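Long-range contacts in M32 carboxypeptidase (Chitinophagaceae bacterium, PDB 7A03), which probably cleaves amino acids one at a time from the C terminus of peptides, as a metallocarboxypeptidase of the M32 family: residues 139-143 with 411-416; 426-431 with 483-489. All blocks are in the same frame, centred on the assembly; numbering follows the deposited sequence.

Contact 1 (139-143 with 411-416)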
# COMPACT_ATOMS: atom_id res chain seq x y z
N MET A 139 -8.39 0.35 -22.69
CA MET A 139 -7.73 0.98 -21.55
C MET A 139 -6.26 1.26 -21.84
O MET A 139 -5.76 2.36 -21.57
CB MET A 139 -7.86 0.08 -20.32
CG MET A 139 -7.20 0.65 -19.06
SD MET A 139 -7.95 2.21 -18.52
CE MET A 139 -9.49 1.60 -17.86
N VAL A 140 -5.55 0.27 -22.38
CA VAL A 140 -4.13 0.42 -22.65
C VAL A 140 -3.87 1.51 -23.68
O VAL A 140 -2.94 2.31 -23.54
CB VAL A 140 -3.50 -0.93 -23.05
CG1 VAL A 140 -2.09 -0.75 -23.61
CG2 VAL A 140 -3.48 -1.87 -21.86
N GLU A 141 -4.68 1.54 -24.75
CA GLU A 141 -4.55 2.61 -25.74
C GLU A 141 -4.69 3.98 -25.09
O GLU A 141 -3.88 4.89 -25.34
CB GLU A 141 -5.62 2.44 -26.83
CG GLU A 141 -5.54 1.16 -27.63
CD GLU A 141 -6.43 1.18 -28.87
OE1 GLU A 141 -7.24 2.13 -29.00
OE2 GLU A 141 -6.32 0.25 -29.70
N LEU A 142 -5.71 4.14 -24.25
CA LEU A 142 -5.92 5.44 -23.61
C LEU A 142 -4.78 5.77 -22.66
O LEU A 142 -4.38 6.94 -22.54
CB LEU A 142 -7.29 5.48 -22.92
CG LEU A 142 -8.47 5.55 -23.90
CD1 LEU A 142 -9.81 5.43 -23.19
CD2 LEU A 142 -8.40 6.84 -24.69
N LYS A 143 -4.21 4.76 -22.00
CA LYS A 143 -3.12 5.01 -21.07
C LYS A 143 -1.87 5.48 -21.80
O LYS A 143 -1.12 6.33 -21.30
CB LYS A 143 -2.84 3.75 -20.25
CG LYS A 143 -3.85 3.51 -19.16
CD LYS A 143 -3.61 4.44 -17.98
CE LYS A 143 -4.89 4.82 -17.28
NZ LYS A 143 -4.53 5.56 -16.04
N TRP A 411 -6.06 -3.05 -13.13
CA TRP A 411 -6.10 -2.63 -14.52
C TRP A 411 -7.49 -2.18 -14.93
O TRP A 411 -7.64 -1.21 -15.68
CB TRP A 411 -5.60 -3.76 -15.43
CG TRP A 411 -4.13 -4.04 -15.26
CD1 TRP A 411 -3.20 -3.23 -14.68
CD2 TRP A 411 -3.43 -5.20 -15.69
NE1 TRP A 411 -1.96 -3.82 -14.70
CE2 TRP A 411 -2.07 -5.03 -15.34
CE3 TRP A 411 -3.81 -6.37 -16.35
CZ2 TRP A 411 -1.10 -5.98 -15.62
CZ3 TRP A 411 -2.84 -7.32 -16.62
CH2 TRP A 411 -1.51 -7.12 -16.25
N SER A 412 -8.53 -2.86 -14.42
CA SER A 412 -9.90 -2.43 -14.73
C SER A 412 -10.20 -1.05 -14.17
O SER A 412 -11.10 -0.37 -14.68
CB SER A 412 -10.92 -3.47 -14.25
OG SER A 412 -11.10 -3.43 -12.85
N HIS A 413 -9.47 -0.62 -13.15
CA HIS A 413 -9.64 0.70 -12.57
C HIS A 413 -8.81 1.75 -13.28
O HIS A 413 -8.93 2.94 -12.94
CB HIS A 413 -9.17 0.71 -11.12
CG HIS A 413 -10.12 0.09 -10.15
ND1 HIS A 413 -9.75 -0.25 -8.87
CD2 HIS A 413 -11.44 -0.22 -10.26
CE1 HIS A 413 -10.79 -0.76 -8.23
NE2 HIS A 413 -11.82 -0.75 -9.05
N GLY A 414 -7.97 1.35 -14.23
CA GLY A 414 -7.05 2.25 -14.88
C GLY A 414 -5.79 2.52 -14.08
O GLY A 414 -5.07 3.47 -14.40
N SER A 415 -5.51 1.71 -13.06
CA SER A 415 -4.39 1.95 -12.16
C SER A 415 -3.14 1.25 -12.70
O SER A 415 -2.80 0.13 -12.31
CB SER A 415 -4.72 1.55 -10.72
OG SER A 415 -6.04 1.94 -10.35
N PHE A 416 -2.49 1.92 -13.63
CA PHE A 416 -1.22 1.49 -14.21
C PHE A 416 -0.10 2.29 -13.56
O PHE A 416 -0.20 3.51 -13.44
CB PHE A 416 -1.23 1.70 -15.73
CG PHE A 416 -2.02 0.65 -16.49
CD1 PHE A 416 -3.40 0.65 -16.45
CD2 PHE A 416 -1.37 -0.34 -17.20
CE1 PHE A 416 -4.13 -0.31 -17.14
CE2 PHE A 416 -2.09 -1.31 -17.89
CZ PHE A 416 -3.47 -1.29 -17.85
O HOH W 1 -2.05 4.94 -14.55
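CG of Lys143 lies anti to its carbonyl carbon (chi1 -76°), and bends at chi2 and chi3 turn the chain so that its aliphatic part runs past the Phe416 ring and its amine arrives at the backbone of Gly414. Met139 reaches the same loop by another path: CG lies anti to the backbone N (chi1 180°), and bends at chi2 and chi3 fold the thioether against the glycine, SD resting 3.7 Å from Gly414 CA. Helix 129-150 thereby meets the loop before helix 420-439. The Phe416 ring touches three side chains of the helix: CE1 lies 3.7 Å from Met139 CG, CZ 4.1 Å from Val140 CG2, and CD1 approaches Lys143 CG. Lys143 NZ donates to Gly414 O at 2.7 Å, in the carbonyl plane with a C=O...N angle of 150°. A water takes a second bond from Lys143 NZ, at 3.0 Å, and donates in turn to Phe416 O at 2.6 Å. Glu146, three residues on, forms a salt bridge with Lys143 NZ. A methionine here has no amine, and would probably leave Gly414 O and the water without their donor and the Glu146 carboxylate without its ionic partner. The charge of the buried ammonium is probably stabilised by Glu146 and by the carbonyl and water it bonds.

Contact 2 (426-431 with 483-489); sequences SFYAAQ and PLQFSYF
Gln431 NE2 is hydrogen-bonded to two groups, Pro483 O at 3.0 Å and Thr480 OG1; the bond to Pro483 is nearly straight, although it approaches from above that carbonyl's plane. The other half of the amide works as acceptor: Gln431 OE1 takes the backbone N-H of Gln485 at 2.8 Å, on a lone pair in the carbonyl plane, with an N-H...O angle of 166°. The two backbone bonds fix the rotation of the amide, which lies stacked on the Tyr488 ring with the planes 18° apart. Gln431 CG sits over the ring centre in a CH-pi contact. The side-chain amide of Gln431 thus bonds to the backbone on two sides of Leu484, just before helix 486-497. One turn earlier on helix 420-439, Phe427 forms an aromatic cluster with Phe486 and Phe489, made of two edge-to-face pairs: the edge of Phe486 points at the face of Phe427, planes at 85°, and Phe427 turns its own edge, more tilted, to the face of Phe489, its CD1 3.6 Å from Phe489 CG. Ala430 CB packs 3.5 Å from Phe489 CA; its small side chain is consistent with the close backbone approach here, Ala430 CA being 5.0 Å from Phe489 CA. Leu484 lays CD2 over a face of Tyr428, 4.0 Å from the ring centroid. Between the segments a water donates to Phe427 O and, at 2.7 Å, to Gln485 O, and accepts from Phe489 N.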
# COMPACT_ATOMS: atom_id res chain seq x y z
N SER A 426 7.71 -2.49 0.94
CA SER A 426 8.42 -3.53 1.68
C SER A 426 9.90 -3.20 1.80
O SER A 426 10.52 -3.40 2.87
CB SER A 426 8.24 -4.87 0.97
OG SER A 426 6.88 -5.27 0.96
N PHE A 427 10.49 -2.66 0.73
CA PHE A 427 11.92 -2.45 0.75
C PHE A 427 12.26 -1.25 1.62
O PHE A 427 13.22 -1.30 2.41
CB PHE A 427 12.48 -2.34 -0.67
CG PHE A 427 12.12 -3.52 -1.55
CD1 PHE A 427 11.83 -4.76 -1.00
CD2 PHE A 427 12.06 -3.38 -2.93
CE1 PHE A 427 11.47 -5.84 -1.81
CE2 PHE A 427 11.71 -4.46 -3.75
CZ PHE A 427 11.42 -5.69 -3.18
N TYR A 428 11.39 -0.22 1.60
CA TYR A 428 11.59 0.89 2.52
C TYR A 428 11.43 0.41 3.95
O TYR A 428 12.20 0.81 4.84
CB TYR A 428 10.60 2.02 2.26
CG TYR A 428 10.88 2.93 1.08
CD1 TYR A 428 12.06 3.65 1.00
CD2 TYR A 428 9.93 3.10 0.08
CE1 TYR A 428 12.29 4.50 -0.08
CE2 TYR A 428 10.16 3.94 -0.99
CZ TYR A 428 11.33 4.64 -1.06
OH TYR A 428 11.57 5.47 -2.13
N ALA A 429 10.49 -0.52 4.18
CA ALA A 429 10.27 -0.97 5.55
C ALA A 429 11.55 -1.59 6.10
O ALA A 429 11.98 -1.25 7.21
CB ALA A 429 9.09 -1.94 5.60
N ALA A 430 12.22 -2.40 5.27
CA ALA A 430 13.42 -3.07 5.76
C ALA A 430 14.52 -2.06 5.99
O ALA A 430 15.20 -2.09 7.04
CB ALA A 430 13.85 -4.14 4.75
N GLN A 431 14.65 -1.10 5.08
CA GLN A 431 15.71 -0.12 5.23
C GLN A 431 15.45 0.74 6.45
O GLN A 431 16.37 1.04 7.22
CB GLN A 431 15.83 0.71 3.96
CG GLN A 431 16.97 1.72 3.95
CD GLN A 431 17.44 2.03 2.54
OE1 GLN A 431 17.13 1.30 1.59
NE2 GLN A 431 18.21 3.11 2.39
N PRO A 483 20.00 6.26 -0.57
CA PRO A 483 18.77 6.03 -1.32
C PRO A 483 18.26 4.63 -1.04
O PRO A 483 18.93 3.81 -0.40
CB PRO A 483 19.21 6.17 -2.78
CG PRO A 483 20.65 5.77 -2.76
CD PRO A 483 21.20 6.21 -1.43
N LEU A 484 17.05 4.35 -1.53
CA LEU A 484 16.47 3.02 -1.38
C LEU A 484 17.40 1.97 -1.96
O LEU A 484 17.78 2.03 -3.13
CB LEU A 484 15.10 2.95 -2.05
CG LEU A 484 14.45 1.56 -2.00
CD1 LEU A 484 14.34 1.05 -0.56
CD2 LEU A 484 13.09 1.55 -2.70
N GLN A 485 17.78 1.00 -1.12
CA GLN A 485 18.68 -0.07 -1.51
C GLN A 485 18.04 -1.39 -1.13
O GLN A 485 17.79 -1.64 0.06
CB GLN A 485 20.05 0.10 -0.84
CG GLN A 485 20.77 1.32 -1.35
CD GLN A 485 22.04 1.64 -0.60
OE1 GLN A 485 22.19 1.31 0.57
NE2 GLN A 485 22.98 2.28 -1.29
N PHE A 486 17.78 -2.24 -2.14
CA PHE A 486 17.22 -3.56 -1.91
C PHE A 486 18.06 -4.40 -0.95
O PHE A 486 17.53 -5.31 -0.32
CB PHE A 486 17.06 -4.28 -3.26
CG PHE A 486 16.63 -5.71 -3.12
CD1 PHE A 486 15.30 -6.02 -2.87
CD2 PHE A 486 17.55 -6.74 -3.22
CE1 PHE A 486 14.89 -7.32 -2.72
CE2 PHE A 486 17.14 -8.05 -3.07
CZ PHE A 486 15.81 -8.34 -2.83
N SER A 487 19.36 -4.11 -0.85
CA SER A 487 20.24 -4.89 0.03
C SER A 487 19.70 -5.00 1.45
O SER A 487 19.87 -6.02 2.13
CB SER A 487 21.64 -4.29 0.02
OG SER A 487 21.62 -2.94 0.47
N TYR A 488 19.05 -3.94 1.95
CA TYR A 488 18.51 -4.00 3.30
C TYR A 488 17.46 -5.10 3.43
O TYR A 488 17.47 -5.89 4.39
CB TYR A 488 17.90 -2.64 3.66
CG TYR A 488 18.88 -1.53 3.97
CD1 TYR A 488 19.33 -0.69 2.97
CD2 TYR A 488 19.31 -1.31 5.27
CE1 TYR A 488 20.20 0.35 3.26
CE2 TYR A 488 20.18 -0.27 5.57
CZ TYR A 488 20.62 0.55 4.56
OH TYR A 488 21.48 1.58 4.86
N PHE A 489 16.51 -5.14 2.47
CA PHE A 489 15.52 -6.20 2.48
C PHE A 489 16.19 -7.56 2.35
O PHE A 489 15.80 -8.52 3.02
CB PHE A 489 14.51 -6.01 1.35
CG PHE A 489 13.41 -7.02 1.37
CD1 PHE A 489 12.27 -6.82 2.15
CD2 PHE A 489 13.51 -8.18 0.62
CE1 PHE A 489 11.26 -7.78 2.17
CE2 PHE A 489 12.50 -9.14 0.65
CZ PHE A 489 11.37 -8.93 1.42
O HOH W 2 15.49 -2.74 1.05

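Overall arrangement
From the N terminus, the chain enters contact 1 on helix 129-150 and returns to it only at 411-416, closing a loop of 267 residues that includes the three-stranded sheet and the helix carrying an HExxH pattern. Contact 2 opens soon afterwards on helix 420-439 and closes at 483-489, after 51 intervening residues. The two loops therefore follow in series, neither nested nor crossed. The centres of contact 1 and contact 2 lie about 29 Å apart and the nearest atoms of the two contacts about 16 Å apart, so they do not touch. Contact 1 brings a late loop back to an early helix; contact 2 ties helix 420-439 to the start of the last helix, 486-497, and the residues just before it.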